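Local coordinates for dTDP-glucose 4,6-dehydratase (Klebsiella pneumoniae, PDB 5U4Q), which probably removes water from dTDP-glucose to give its 4-keto-6-deoxy sugar, using a bound NAD, as a member of the NAD-dependent epimerase/dehydratase family, at residues L7-A12 with V31-M36; L62-R67 with L110-G115; K122-A127 with I174-L179. All coordinates share one frame; numbering follows the deposited sequence.

Interaction 1: residues L7-A12 with V31-M36. With NAD (nicotinamide-adenine-dinucleotide), chain C.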
loop_
_atom_site.group_PDB
_atom_site.type_symbol
_atom_site.label_atom_id
_atom_site.label_comp_id
_atom_site.label_asym_id
_atom_site.label_seq_id
_atom_site.Cartn_x
_atom_site.Cartn_y
_atom_site.Cartn_z
ATOM N N LEU A 7 -19.667 0.511 -13.593
ATOM C CA LEU A 7 -18.839 1.699 -13.473
ATOM C C LEU A 7 -17.484 1.367 -14.105
ATOM O O LEU A 7 -16.880 0.355 -13.743
ATOM C CB LEU A 7 -18.558 2.046 -12.013
ATOM C CG LEU A 7 -17.572 3.179 -11.731
ATOM C CD1 LEU A 7 -18.020 4.482 -12.412
ATOM C CD2 LEU A 7 -17.374 3.376 -10.229
ATOM N N VAL A 8 -17.017 2.224 -15.005
ATOM C CA VAL A 8 -15.668 2.103 -15.558
ATOM C C VAL A 8 -14.933 3.371 -15.142
ATOM O O VAL A 8 -15.250 4.464 -15.611
ATOM C CB VAL A 8 -15.663 1.959 -17.091
ATOM C CG1 VAL A 8 -14.229 1.926 -17.641
ATOM C CG2 VAL A 8 -16.436 0.739 -17.524
ATOM N N THR A 9 -13.928 3.251 -14.280
ATOM C CA THR A 9 -13.130 4.413 -13.915
ATOM C C THR A 9 -11.966 4.515 -14.875
ATOM O O THR A 9 -11.527 3.513 -15.451
ATOM C CB THR A 9 -12.640 4.378 -12.471
ATOM O OG1 THR A 9 -11.532 3.485 -12.342
ATOM C CG2 THR A 9 -13.777 3.999 -11.532
ATOM N N GLY A 10 -11.511 5.736 -15.114
ATOM C CA GLY A 10 -10.437 5.934 -16.090
ATOM C C GLY A 10 -10.981 5.734 -17.491
ATOM O O GLY A 10 -10.235 5.382 -18.406
ATOM N N ALA A 11 -12.274 5.992 -17.684
ATOM C CA ALA A 11 -12.957 5.727 -18.951
ATOM C C ALA A 11 -12.504 6.551 -20.137
ATOM O O ALA A 11 -12.755 6.140 -21.274
ATOM C CB ALA A 11 -14.463 5.916 -18.755
ATOM N N ALA A 12 -11.838 7.681 -19.899
ATOM C CA ALA A 12 -11.275 8.484 -21.006
ATOM C C ALA A 12 -9.846 8.073 -21.320
ATOM O O ALA A 12 -9.253 8.605 -22.278
ATOM C CB ALA A 12 -11.320 9.965 -20.695
ATOM N N VAL A 31 -21.439 3.756 -16.732
ATOM C CA VAL A 31 -21.091 5.088 -16.302
ATOM C C VAL A 31 -19.561 5.110 -16.309
ATOM O O VAL A 31 -18.916 4.237 -15.708
ATOM C CB VAL A 31 -21.610 5.436 -14.900
ATOM C CG1 VAL A 31 -21.106 6.799 -14.464
ATOM C CG2 VAL A 31 -23.140 5.352 -14.890
ATOM N N GLY A 32 -19.013 6.083 -17.005
ATOM C CA GLY A 32 -17.565 6.291 -17.072
ATOM C C GLY A 32 -17.208 7.521 -16.273
ATOM O O GLY A 32 -17.939 8.521 -16.311
ATOM N N ILE A 33 -16.119 7.450 -15.495
ATOM C CA ILE A 33 -15.599 8.622 -14.819
ATOM C C ILE A 33 -14.119 8.795 -15.141
ATOM O O ILE A 33 -13.424 7.813 -15.430
ATOM C CB ILE A 33 -15.834 8.599 -13.294
ATOM C CG1 ILE A 33 -15.032 7.499 -12.594
ATOM C CG2 ILE A 33 -17.316 8.454 -12.994
ATOM C CD1 ILE A 33 -15.050 7.598 -11.080
ATOM N N ASP A 34 -13.650 10.046 -15.121
ATOM C CA ASP A 34 -12.267 10.365 -15.370
ATOM C C ASP A 34 -12.096 11.805 -14.928
ATOM O O ASP A 34 -13.034 12.575 -15.032
ATOM C CB ASP A 34 -11.987 10.200 -16.863
ATOM C CG ASP A 34 -10.523 10.006 -17.164
ATOM O OD1 ASP A 34 -9.730 10.962 -16.947
ATOM O OD2 ASP A 34 -10.179 8.887 -17.632
ATOM N N ASN A 35 -10.915 12.160 -14.456
ATOM C CA ASN A 35 -10.670 13.563 -14.102
ATOM C C ASN A 35 -10.050 14.375 -15.226
ATOM O O ASN A 35 -9.760 15.565 -15.031
ATOM C CB ASN A 35 -9.870 13.682 -12.803
ATOM C CG ASN A 35 -8.415 13.282 -12.934
ATOM O OD1 ASN A 35 -7.967 12.797 -13.975
ATOM N ND2 ASN A 35 -7.657 13.510 -11.866
HETATM N N MSE A 36 -9.828 13.747 -16.386
HETATM C CA MSE A 36 -9.301 14.431 -17.578
HETATM C C MSE A 36 -8.005 15.123 -17.266
HETATM O O MSE A 36 -7.766 16.235 -17.727
HETATM C CB MSE A 36 -10.340 15.422 -18.142
HETATM C CG MSE A 36 -11.712 14.789 -18.350
HETATM SE SE MSE A 36 -11.657 13.271 -19.600
HETATM C CE MSE A 36 -11.476 14.230 -21.292
HETATM P PA NAD C . -4.328 6.010 -18.927
HETATM O O1A NAD C . -4.527 6.099 -20.390
HETATM O O2A NAD C . -3.482 7.034 -18.197
HETATM O O5B NAD C . -5.794 5.927 -18.248
HETATM C C5B NAD C . -6.061 6.169 -16.873
HETATM C C4B NAD C . -7.133 7.242 -16.785
HETATM O O4B NAD C . -7.305 7.474 -15.374
HETATM C C3B NAD C . -6.736 8.560 -17.436
HETATM O O3B NAD C . -7.589 8.970 -18.515
HETATM C C2B NAD C . -6.735 9.532 -16.256
HETATM O O2B NAD C . -7.220 10.845 -16.601
HETATM C C1B NAD C . -7.576 8.839 -15.186
HETATM N N9A NAD C . -7.230 9.243 -13.812
HETATM C C8A NAD C . -5.997 9.271 -13.257
HETATM N N7A NAD C . -6.064 9.717 -12.000
HETATM C C5A NAD C . -7.356 9.962 -11.732
HETATM C C6A NAD C . -8.102 10.500 -10.576
HETATM N N6A NAD C . -7.500 10.831 -9.443
HETATM N N1A NAD C . -9.422 10.618 -10.727
HETATM C C2A NAD C . -10.073 10.304 -11.857
HETATM N N3A NAD C . -9.454 9.837 -12.960
HETATM C C4A NAD C . -8.107 9.659 -12.925
HETATM O O3 NAD C . -3.667 4.602 -18.502
HETATM P PN NAD C . -4.114 3.106 -18.893
HETATM O O1N NAD C . -5.423 3.054 -19.566
HETATM O O2N NAD C . -2.852 2.495 -19.499
HETATM O O5D NAD C . -4.232 2.509 -17.420
HETATM C C5D NAD C . -5.393 1.892 -16.871
HETATM C C4D NAD C . -4.937 1.151 -15.625
HETATM O O4D NAD C . -4.136 0.009 -16.005
HETATM C C3D NAD C . -4.099 1.916 -14.607
HETATM O O3D NAD C . -4.532 1.526 -13.302
HETATM C C2D NAD C . -2.690 1.410 -14.807
HETATM O O2D NAD C . -1.891 1.444 -13.605
HETATM C C1D NAD C . -2.915 -0.014 -15.274
HETATM N N1N NAD C . -1.832 -0.502 -16.148
HETATM C C2N NAD C . -1.751 -0.195 -17.464
HETATM C C3N NAD C . -0.706 -0.681 -18.267
HETATM C C7N NAD C . -0.545 -0.376 -19.762
HETATM O O7N NAD C . 0.313 -0.985 -20.420
HETATM N N7N NAD C . -1.264 0.560 -20.404
HETATM C C4N NAD C . 0.271 -1.458 -17.686
HETATM C C5N NAD C . 0.184 -1.755 -16.333
HETATM C C6N NAD C . -0.862 -1.252 -15.567
#

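Interaction 2: residues L62-R67 with L110-G115. With NAD (nicotinamide-adenine-dinucleotide), chain C.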
loop_
_atom_site.group_PDB
_atom_site.type_symbol
_atom_site.label_atom_id
_atom_site.label_comp_id
_atom_site.label_asym_id
_atom_site.label_seq_id
_atom_site.Cartn_x
_atom_site.Cartn_y
_atom_site.Cartn_z
ATOM N N LEU A 62 -14.919 13.449 -12.628
ATOM C CA LEU A 62 -14.871 13.260 -11.195
ATOM C C LEU A 62 -13.500 12.756 -10.826
ATOM O O LEU A 62 -12.935 11.909 -11.547
ATOM C CB LEU A 62 -15.913 12.201 -10.811
ATOM C CG LEU A 62 -16.123 11.801 -9.378
ATOM C CD1 LEU A 62 -16.568 12.980 -8.545
ATOM C CD2 LEU A 62 -17.176 10.704 -9.332
ATOM N N ASP A 63 -12.970 13.254 -9.723
ATOM C CA ASP A 63 -11.706 12.805 -9.202
ATOM C C ASP A 63 -11.942 11.685 -8.200
ATOM O O ASP A 63 -12.822 11.758 -7.350
ATOM C CB ASP A 63 -10.955 13.942 -8.536
ATOM C CG ASP A 63 -9.473 13.705 -8.517
ATOM O OD1 ASP A 63 -9.042 12.760 -7.831
ATOM O OD2 ASP A 63 -8.761 14.464 -9.230
ATOM N N LEU A 64 -11.136 10.631 -8.293
ATOM C CA LEU A 64 -11.215 9.496 -7.359
ATOM C C LEU A 64 -11.062 9.920 -5.891
ATOM O O LEU A 64 -11.615 9.259 -5.007
ATOM C CB LEU A 64 -10.114 8.483 -7.664
ATOM C CG LEU A 64 -10.151 7.707 -8.958
ATOM C CD1 LEU A 64 -8.865 6.908 -9.027
ATOM C CD2 LEU A 64 -11.384 6.802 -9.020
ATOM N N ALA A 65 -10.338 11.023 -5.673
ATOM C CA ALA A 65 -10.060 11.518 -4.336
ATOM C C ALA A 65 -11.153 12.405 -3.763
ATOM O O ALA A 65 -11.057 12.809 -2.603
ATOM C CB ALA A 65 -8.751 12.270 -4.353
ATOM N N ASP A 66 -12.179 12.692 -4.553
ATOM C CA ASP A 66 -13.324 13.531 -4.131
ATOM C C ASP A 66 -14.270 12.596 -3.366
ATOM O O ASP A 66 -15.104 11.914 -3.960
ATOM C CB ASP A 66 -13.962 14.154 -5.377
ATOM C CG ASP A 66 -15.168 15.044 -5.087
ATOM O OD1 ASP A 66 -15.690 15.072 -3.954
ATOM O OD2 ASP A 66 -15.597 15.719 -6.036
ATOM N N ARG A 67 -14.138 12.575 -2.040
ATOM C CA ARG A 67 -14.887 11.641 -1.209
ATOM C C ARG A 67 -16.392 11.799 -1.358
ATOM O O ARG A 67 -17.098 10.815 -1.561
ATOM C CB ARG A 67 -14.511 11.770 0.278
ATOM C CG ARG A 67 -15.313 10.814 1.159
ATOM C CD ARG A 67 -14.964 10.907 2.627
ATOM N NE ARG A 67 -15.912 10.124 3.418
ATOM C CZ ARG A 67 -15.956 10.097 4.750
ATOM N NH1 ARG A 67 -15.087 10.808 5.471
ATOM N NH2 ARG A 67 -16.865 9.342 5.362
ATOM N N LEU A 110 -9.509 3.671 -1.739
ATOM C CA LEU A 110 -10.396 3.526 -0.588
ATOM C C LEU A 110 -11.800 4.017 -0.928
ATOM O O LEU A 110 -12.761 3.366 -0.539
ATOM C CB LEU A 110 -9.870 4.261 0.637
ATOM C CG LEU A 110 -10.732 4.102 1.905
ATOM C CD1 LEU A 110 -10.960 2.655 2.313
ATOM C CD2 LEU A 110 -10.136 4.909 3.054
ATOM N N ASN A 111 -11.919 5.140 -1.653
ATOM C CA ASN A 111 -13.263 5.633 -2.046
ATOM C C ASN A 111 -13.989 4.587 -2.882
ATOM O O ASN A 111 -15.191 4.383 -2.720
ATOM C CB ASN A 111 -13.180 6.994 -2.746
ATOM C CG ASN A 111 -12.717 8.083 -1.805
ATOM O OD1 ASN A 111 -12.858 7.936 -0.586
ATOM N ND2 ASN A 111 -12.135 9.157 -2.337
ATOM N N ILE A 112 -13.276 3.930 -3.791
ATOM C CA ILE A 112 -13.859 2.848 -4.568
ATOM C C ILE A 112 -14.344 1.718 -3.630
ATOM O O ILE A 112 -15.477 1.221 -3.788
ATOM C CB ILE A 112 -12.833 2.267 -5.593
ATOM C CG1 ILE A 112 -12.532 3.265 -6.709
ATOM C CG2 ILE A 112 -13.277 0.928 -6.185
ATOM C CD1 ILE A 112 -13.611 3.412 -7.743
ATOM N N LEU A 113 -13.485 1.282 -2.697
ATOM C CA LEU A 113 -13.849 0.175 -1.804
ATOM C C LEU A 113 -15.060 0.524 -0.944
ATOM O O LEU A 113 -15.952 -0.300 -0.776
ATOM C CB LEU A 113 -12.674 -0.243 -0.937
ATOM C CG LEU A 113 -11.501 -0.932 -1.644
ATOM C CD1 LEU A 113 -10.341 -1.094 -0.663
ATOM C CD2 LEU A 113 -11.922 -2.266 -2.202
ATOM N N GLU A 114 -15.067 1.750 -0.429
ATOM C CA GLU A 114 -16.200 2.224 0.388
ATOM C C GLU A 114 -17.481 2.235 -0.410
ATOM O O GLU A 114 -18.537 1.814 0.095
ATOM C CB GLU A 114 -15.895 3.580 1.008
ATOM C CG GLU A 114 -15.028 3.459 2.250
ATOM C CD GLU A 114 -15.783 2.838 3.419
ATOM O OE1 GLU A 114 -16.677 3.548 3.927
ATOM O OE2 GLU A 114 -15.486 1.702 3.840
ATOM N N GLY A 115 -17.414 2.710 -1.656
ATOM C CA GLY A 115 -18.575 2.739 -2.534
ATOM C C GLY A 115 -19.089 1.328 -2.771
ATOM O O GLY A 115 -20.327 1.045 -2.696
HETATM P PA NAD C . -4.328 6.010 -18.927
HETATM O O1A NAD C . -4.527 6.099 -20.390
HETATM O O2A NAD C . -3.482 7.034 -18.197
HETATM O O5B NAD C . -5.794 5.927 -18.248
HETATM C C5B NAD C . -6.061 6.169 -16.873
HETATM C C4B NAD C . -7.133 7.242 -16.785
HETATM O O4B NAD C . -7.305 7.474 -15.374
HETATM C C3B NAD C . -6.736 8.560 -17.436
HETATM O O3B NAD C . -7.589 8.970 -18.515
HETATM C C2B NAD C . -6.735 9.532 -16.256
HETATM O O2B NAD C . -7.220 10.845 -16.601
HETATM C C1B NAD C . -7.576 8.839 -15.186
HETATM N N9A NAD C . -7.230 9.243 -13.812
HETATM C C8A NAD C . -5.997 9.271 -13.257
HETATM N N7A NAD C . -6.064 9.717 -12.000
HETATM C C5A NAD C . -7.356 9.962 -11.732
HETATM C C6A NAD C . -8.102 10.500 -10.576
HETATM N N6A NAD C . -7.500 10.831 -9.443
HETATM N N1A NAD C . -9.422 10.618 -10.727
HETATM C C2A NAD C . -10.073 10.304 -11.857
HETATM N N3A NAD C . -9.454 9.837 -12.960
HETATM C C4A NAD C . -8.107 9.659 -12.925
HETATM O O3 NAD C . -3.667 4.602 -18.502
HETATM P PN NAD C . -4.114 3.106 -18.893
HETATM O O1N NAD C . -5.423 3.054 -19.566
HETATM O O2N NAD C . -2.852 2.495 -19.499
HETATM O O5D NAD C . -4.232 2.509 -17.420
HETATM C C5D NAD C . -5.393 1.892 -16.871
HETATM C C4D NAD C . -4.937 1.151 -15.625
HETATM O O4D NAD C . -4.136 0.009 -16.005
HETATM C C3D NAD C . -4.099 1.916 -14.607
HETATM O O3D NAD C . -4.532 1.526 -13.302
HETATM C C2D NAD C . -2.690 1.410 -14.807
HETATM O O2D NAD C . -1.891 1.444 -13.605
HETATM C C1D NAD C . -2.915 -0.014 -15.274
HETATM N N1N NAD C . -1.832 -0.502 -16.148
HETATM C C2N NAD C . -1.751 -0.195 -17.464
HETATM C C3N NAD C . -0.706 -0.681 -18.267
HETATM C C7N NAD C . -0.545 -0.376 -19.762
HETATM O O7N NAD C . 0.313 -0.985 -20.420
HETATM N N7N NAD C . -1.264 0.560 -20.404
HETATM C C4N NAD C . 0.271 -1.458 -17.686
HETATM C C5N NAD C . 0.184 -1.755 -16.333
HETATM C C6N NAD C . -0.862 -1.252 -15.567
HETATM O O HOH W 1 -16.260 8.207 -0.943
#

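Interaction 3: residues K122-A127 with I174-L179. With NAD (nicotinamide-adenine-dinucleotide), chain C.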
loop_
_atom_site.group_PDB
_atom_site.type_symbol
_atom_site.label_atom_id
_atom_site.label_comp_id
_atom_site.label_asym_id
_atom_site.label_seq_id
_atom_site.Cartn_x
_atom_site.Cartn_y
_atom_site.Cartn_z
ATOM N N LYS A 122 -21.524 -6.220 -6.634
ATOM C CA LYS A 122 -21.359 -7.676 -6.706
ATOM C C LYS A 122 -19.991 -8.170 -7.157
ATOM O O LYS A 122 -19.654 -9.328 -6.908
ATOM C CB LYS A 122 -22.473 -8.298 -7.540
ATOM C CG LYS A 122 -23.828 -8.121 -6.873
ATOM C CD LYS A 122 -24.916 -8.976 -7.490
ATOM C CE LYS A 122 -26.183 -8.959 -6.633
ATOM N NZ LYS A 122 -26.847 -7.630 -6.628
ATOM N N HIS A 123 -19.222 -7.313 -7.839
ATOM C CA HIS A 123 -17.869 -7.690 -8.248
ATOM C C HIS A 123 -17.073 -6.433 -8.561
ATOM O O HIS A 123 -17.544 -5.573 -9.331
ATOM C CB HIS A 123 -17.868 -8.603 -9.473
ATOM C CG HIS A 123 -16.547 -9.245 -9.771
ATOM N ND1 HIS A 123 -16.277 -9.853 -10.974
ATOM C CD2 HIS A 123 -15.439 -9.412 -9.007
ATOM C CE1 HIS A 123 -15.059 -10.372 -10.932
ATOM N NE2 HIS A 123 -14.520 -10.092 -9.764
ATOM N N LEU A 124 -15.896 -6.327 -7.948
ATOM C CA LEU A 124 -14.942 -5.250 -8.226
ATOM C C LEU A 124 -13.723 -5.871 -8.865
ATOM O O LEU A 124 -13.048 -6.707 -8.261
ATOM C CB LEU A 124 -14.469 -4.579 -6.950
ATOM C CG LEU A 124 -13.289 -3.599 -7.094
ATOM C CD1 LEU A 124 -13.638 -2.410 -7.974
ATOM C CD2 LEU A 124 -12.837 -3.173 -5.711
ATOM N N VAL A 125 -13.450 -5.447 -10.100
ATOM C CA VAL A 125 -12.252 -5.824 -10.826
ATOM C C VAL A 125 -11.390 -4.579 -10.852
ATOM O O VAL A 125 -11.898 -3.491 -11.098
ATOM C CB VAL A 125 -12.556 -6.315 -12.248
ATOM C CG1 VAL A 125 -11.269 -6.654 -13.008
ATOM C CG2 VAL A 125 -13.446 -7.542 -12.202
ATOM N N TYR A 126 -10.079 -4.726 -10.596
ATOM C CA TYR A 126 -9.243 -3.525 -10.486
ATOM C C TYR A 126 -7.873 -3.796 -11.044
ATOM O O TYR A 126 -7.405 -4.935 -11.049
ATOM C CB TYR A 126 -9.175 -3.002 -9.019
ATOM C CG TYR A 126 -8.532 -3.984 -8.077
ATOM C CD1 TYR A 126 -9.267 -5.038 -7.547
ATOM C CD2 TYR A 126 -7.168 -3.910 -7.756
ATOM C CE1 TYR A 126 -8.678 -5.991 -6.725
ATOM C CE2 TYR A 126 -6.579 -4.846 -6.914
ATOM C CZ TYR A 126 -7.323 -5.903 -6.426
ATOM O OH TYR A 126 -6.726 -6.859 -5.637
ATOM N N ALA A 127 -7.250 -2.723 -11.518
ATOM C CA ALA A 127 -5.925 -2.814 -12.109
ATOM C C ALA A 127 -4.830 -2.827 -11.051
ATOM O O ALA A 127 -4.721 -1.916 -10.231
ATOM C CB ALA A 127 -5.704 -1.632 -13.046
ATOM N N ILE A 174 -17.219 -8.505 -0.303
ATOM C CA ILE A 174 -17.200 -7.913 -1.635
ATOM C C ILE A 174 -16.239 -8.746 -2.481
ATOM O O ILE A 174 -15.059 -8.827 -2.146
ATOM C CB ILE A 174 -16.655 -6.475 -1.596
ATOM C CG1 ILE A 174 -17.468 -5.624 -0.613
ATOM C CG2 ILE A 174 -16.681 -5.866 -2.997
ATOM C CD1 ILE A 174 -16.759 -4.374 -0.131
ATOM N N PRO A 175 -16.711 -9.352 -3.578
ATOM C CA PRO A 175 -15.780 -10.125 -4.377
ATOM C C PRO A 175 -14.831 -9.222 -5.148
ATOM O O PRO A 175 -15.278 -8.270 -5.762
ATOM C CB PRO A 175 -16.700 -10.922 -5.310
ATOM C CG PRO A 175 -18.035 -10.931 -4.587
ATOM C CD PRO A 175 -18.089 -9.546 -4.055
ATOM N N THR A 176 -13.534 -9.495 -5.049
ATOM C CA THR A 176 -12.545 -8.644 -5.721
ATOM C C THR A 176 -11.607 -9.467 -6.552
ATOM O O THR A 176 -11.158 -10.567 -6.127
ATOM C CB THR A 176 -11.736 -7.783 -4.726
ATOM O OG1 THR A 176 -10.943 -8.606 -3.848
ATOM C CG2 THR A 176 -12.643 -6.878 -3.902
ATOM N N THR A 177 -11.309 -8.957 -7.756
ATOM C CA THR A 177 -10.325 -9.554 -8.639
ATOM C C THR A 177 -9.338 -8.463 -9.100
ATOM O O THR A 177 -9.727 -7.507 -9.792
ATOM C CB THR A 177 -10.957 -10.214 -9.888
ATOM O OG1 THR A 177 -11.939 -11.163 -9.492
ATOM C CG2 THR A 177 -9.867 -10.909 -10.715
ATOM N N GLY A 178 -8.065 -8.617 -8.727
ATOM C CA GLY A 178 -7.018 -7.731 -9.190
ATOM C C GLY A 178 -6.299 -8.322 -10.391
ATOM O O GLY A 178 -6.085 -9.528 -10.476
ATOM N N LEU A 179 -5.926 -7.468 -11.323
ATOM C CA LEU A 179 -5.254 -7.904 -12.557
ATOM C C LEU A 179 -3.904 -7.219 -12.680
ATOM O O LEU A 179 -3.838 -5.996 -12.779
ATOM C CB LEU A 179 -6.116 -7.565 -13.758
ATOM C CG LEU A 179 -7.476 -8.240 -13.817
ATOM C CD1 LEU A 179 -8.288 -7.703 -14.982
ATOM C CD2 LEU A 179 -7.358 -9.749 -13.912
HETATM P PA NAD C . -4.328 6.010 -18.927
HETATM O O1A NAD C . -4.527 6.099 -20.390
HETATM O O2A NAD C . -3.482 7.034 -18.197
HETATM O O5B NAD C . -5.794 5.927 -18.248
HETATM C C5B NAD C . -6.061 6.169 -16.873
HETATM C C4B NAD C . -7.133 7.242 -16.785
HETATM O O4B NAD C . -7.305 7.474 -15.374
HETATM C C3B NAD C . -6.736 8.560 -17.436
HETATM O O3B NAD C . -7.589 8.970 -18.515
HETATM C C2B NAD C . -6.735 9.532 -16.256
HETATM O O2B NAD C . -7.220 10.845 -16.601
HETATM C C1B NAD C . -7.576 8.839 -15.186
HETATM N N9A NAD C . -7.230 9.243 -13.812
HETATM C C8A NAD C . -5.997 9.271 -13.257
HETATM N N7A NAD C . -6.064 9.717 -12.000
HETATM C C5A NAD C . -7.356 9.962 -11.732
HETATM C C6A NAD C . -8.102 10.500 -10.576
HETATM N N6A NAD C . -7.500 10.831 -9.443
HETATM N N1A NAD C . -9.422 10.618 -10.727
HETATM C C2A NAD C . -10.073 10.304 -11.857
HETATM N N3A NAD C . -9.454 9.837 -12.960
HETATM C C4A NAD C . -8.107 9.659 -12.925
HETATM O O3 NAD C . -3.667 4.602 -18.502
HETATM P PN NAD C . -4.114 3.106 -18.893
HETATM O O1N NAD C . -5.423 3.054 -19.566
HETATM O O2N NAD C . -2.852 2.495 -19.499
HETATM O O5D NAD C . -4.232 2.509 -17.420
HETATM C C5D NAD C . -5.393 1.892 -16.871
HETATM C C4D NAD C . -4.937 1.151 -15.625
HETATM O O4D NAD C . -4.136 0.009 -16.005
HETATM C C3D NAD C . -4.099 1.916 -14.607
HETATM O O3D NAD C . -4.532 1.526 -13.302
HETATM C C2D NAD C . -2.690 1.410 -14.807
HETATM O O2D NAD C . -1.891 1.444 -13.605
HETATM C C1D NAD C . -2.915 -0.014 -15.274
HETATM N N1N NAD C . -1.832 -0.502 -16.148
HETATM C C2N NAD C . -1.751 -0.195 -17.464
HETATM C C3N NAD C . -0.706 -0.681 -18.267
HETATM C C7N NAD C . -0.545 -0.376 -19.762
HETATM O O7N NAD C . 0.313 -0.985 -20.420
HETATM N N7N NAD C . -1.264 0.560 -20.404
HETATM C C4N NAD C . 0.271 -1.458 -17.686
HETATM C C5N NAD C . 0.184 -1.755 -16.333
HETATM C C6N NAD C . -0.862 -1.252 -15.567
HETATM O O HOH W 2 -8.491 -8.864 -5.331
#

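Interaction 1: residues L7-A12 with V31-M36
The first beta-alpha-beta unit of the Rossmann fold brings L7-A12 and V31-M36 together, and G10, A12 and D34 there meet the adenosine half of NAD. The strands 7-9 and 31-34 run parallel, 4.8 Å apart at closest approach. V8 N donates to V31 O, and I33 N donates back to V8 O. Past the strand end the chain turns, and I33 O takes A11 N at 3.1 Å; G10 N reaches the same oxygen only weakly.

On one face of the sheet, T9 and I33 lie side by side and point the same way, with T9 CG2 3.8 Å from I33 CD1. L7 CD1 packs against I33 CG2 on this face. I33 CG1 sits between the backbone N and the carbonyl carbon (chi1 67°), and this brings it against T9 CA and CG2. On the other face A11 CB rests 3.5 Å from G32 CA, so the turn packs directly on the backbone of the second strand.

The acidic residue at the end of the second strand is a hallmark of NAD-binding Rossmann folds, and here it is D34. Its OD1 accepts from NAD O2B at 2.5 Å, and its OD2 accepts from NAD O3B at 2.7 Å. Both hydroxyls of the adenosine ribose are held by one carboxylate.

The protein fixes that carboxylate from two directions. A12 N meets OD2 at 3.1 Å from above the carboxylate plane. M36 N closes an Asx turn on the anti lone pair of OD1. The M36 chain, bent at chi2 and chi3, folds its selenium (the residue is selenomethionine) back to 3.5 Å from A12 CB. G10 has a positive phi, and its CA lies beside NAD O4B.

Interaction 2: residues L62-R67 with L110-G115
N111 and L64 carry this contact. The amide of N111 reaches from helix 98-118 to the backbone of L64, and N111 ND2 donates to L64 O at 2.7 Å. The bond is nearly straight, with an angle of 170° at the hydrogen. It falls on a lone pair of L64 O, in the carbonyl plane, and L64 O also lies close to the amide plane of N111. CG of N111 is anti to the carbonyl carbon (chi1 -67°), which sends the amide out from the helix toward the loop. The other end of the amide is also held. N111 OD1 is hydrogen-bonded to Y99 OH of the second subunit, and a water that donates to R67 O also makes a long, weak hydrogen bond to N111 OD1.

The loop 62-67 links strand 57-61 to helix 67-77 in the Rossmann fold, and it frames the adenine of NAD. D63 to D66 form a type I beta turn. L64 N donates to NAD N1A at 3.0 Å, and D63 OD1 accepts from NAD N6A at 2.9 Å. D63 OD1 also takes A65 N on its anti lone pair, making an Asx turn that steadies the carboxylate. L64 is thus gripped at both backbone ends, N by adenine and O by N111.

I112 adds the apolar part, with its CD1 4.3 Å from L64 CD2. M70 and H84 pack against both side chains. Nearer the surface, the extended R67 side chain crosses N111 at about a right angle, with R67 CG 4.2 Å from N111 OD1. The R67 guanidinium makes a cation-pi contact with Y99 of the second subunit.

Interaction 3: residues K122-A127 with I174-L179
Strands 123-127 and 176-179 run parallel at 18°, 4.8 Å apart, joined by four backbone hydrogen bonds from L124 N to P175 O through to L179 N to Y126 O. The Y126 ring leans over the next strand, turned there by a chi1 of 63°. G178 CA lies 3.5 Å from the ring centroid, over one face, in a CH-pi contact. G178 has no side chain, and the ring lies directly on its CA. The Y126 hydroxyl shares a water with T176 OG1, which also bonds to S169 of helix 153-172.

H123 and T177 meet on the other face of the sheet. H123 NE2 and T177 OG1 form a hydrogen bond of 2.8 Å at the ring edge, in its plane. V125 CG2 sits above one face of the H123 ring, offset toward its rim, and V125 CG1 packs on L179 CD1 at 3.7 Å. In this half of the Rossmann sheet, beyond strand 81-84, A127 CB approaches NAD O3D at 3.4 Å.

H123 ND1 bonds to L234 O. A carbonyl can only accept, so ND1 probably carries a proton; with both ring nitrogens engaged, the imidazole's rotation is fixed.

In the fold
Interactions 1 and 3 join neighbouring strands of the same parallel sheet and are buried. Interaction 2 is only partly buried: it ties a loop to helix 98-118 beside the second subunit. Interactions 1 and 2 touch directly, as N35 ND2 probably bonds D63 OD2 and T9 CG2 packs on I112 CD1. Interactions 2 and 3 meet through apolar contacts of I112 and L113 with L124. Interactions 1 and 3 do not touch; their nearest atoms are about 7 Å apart. All three reach NAD, but differently: interaction 1 holds the adenosine ribose by hydrogen bonds to a carboxylate, interaction 2 reads the adenine edge, and interaction 3 brings an alanine methyl near the nicotinamide ribose.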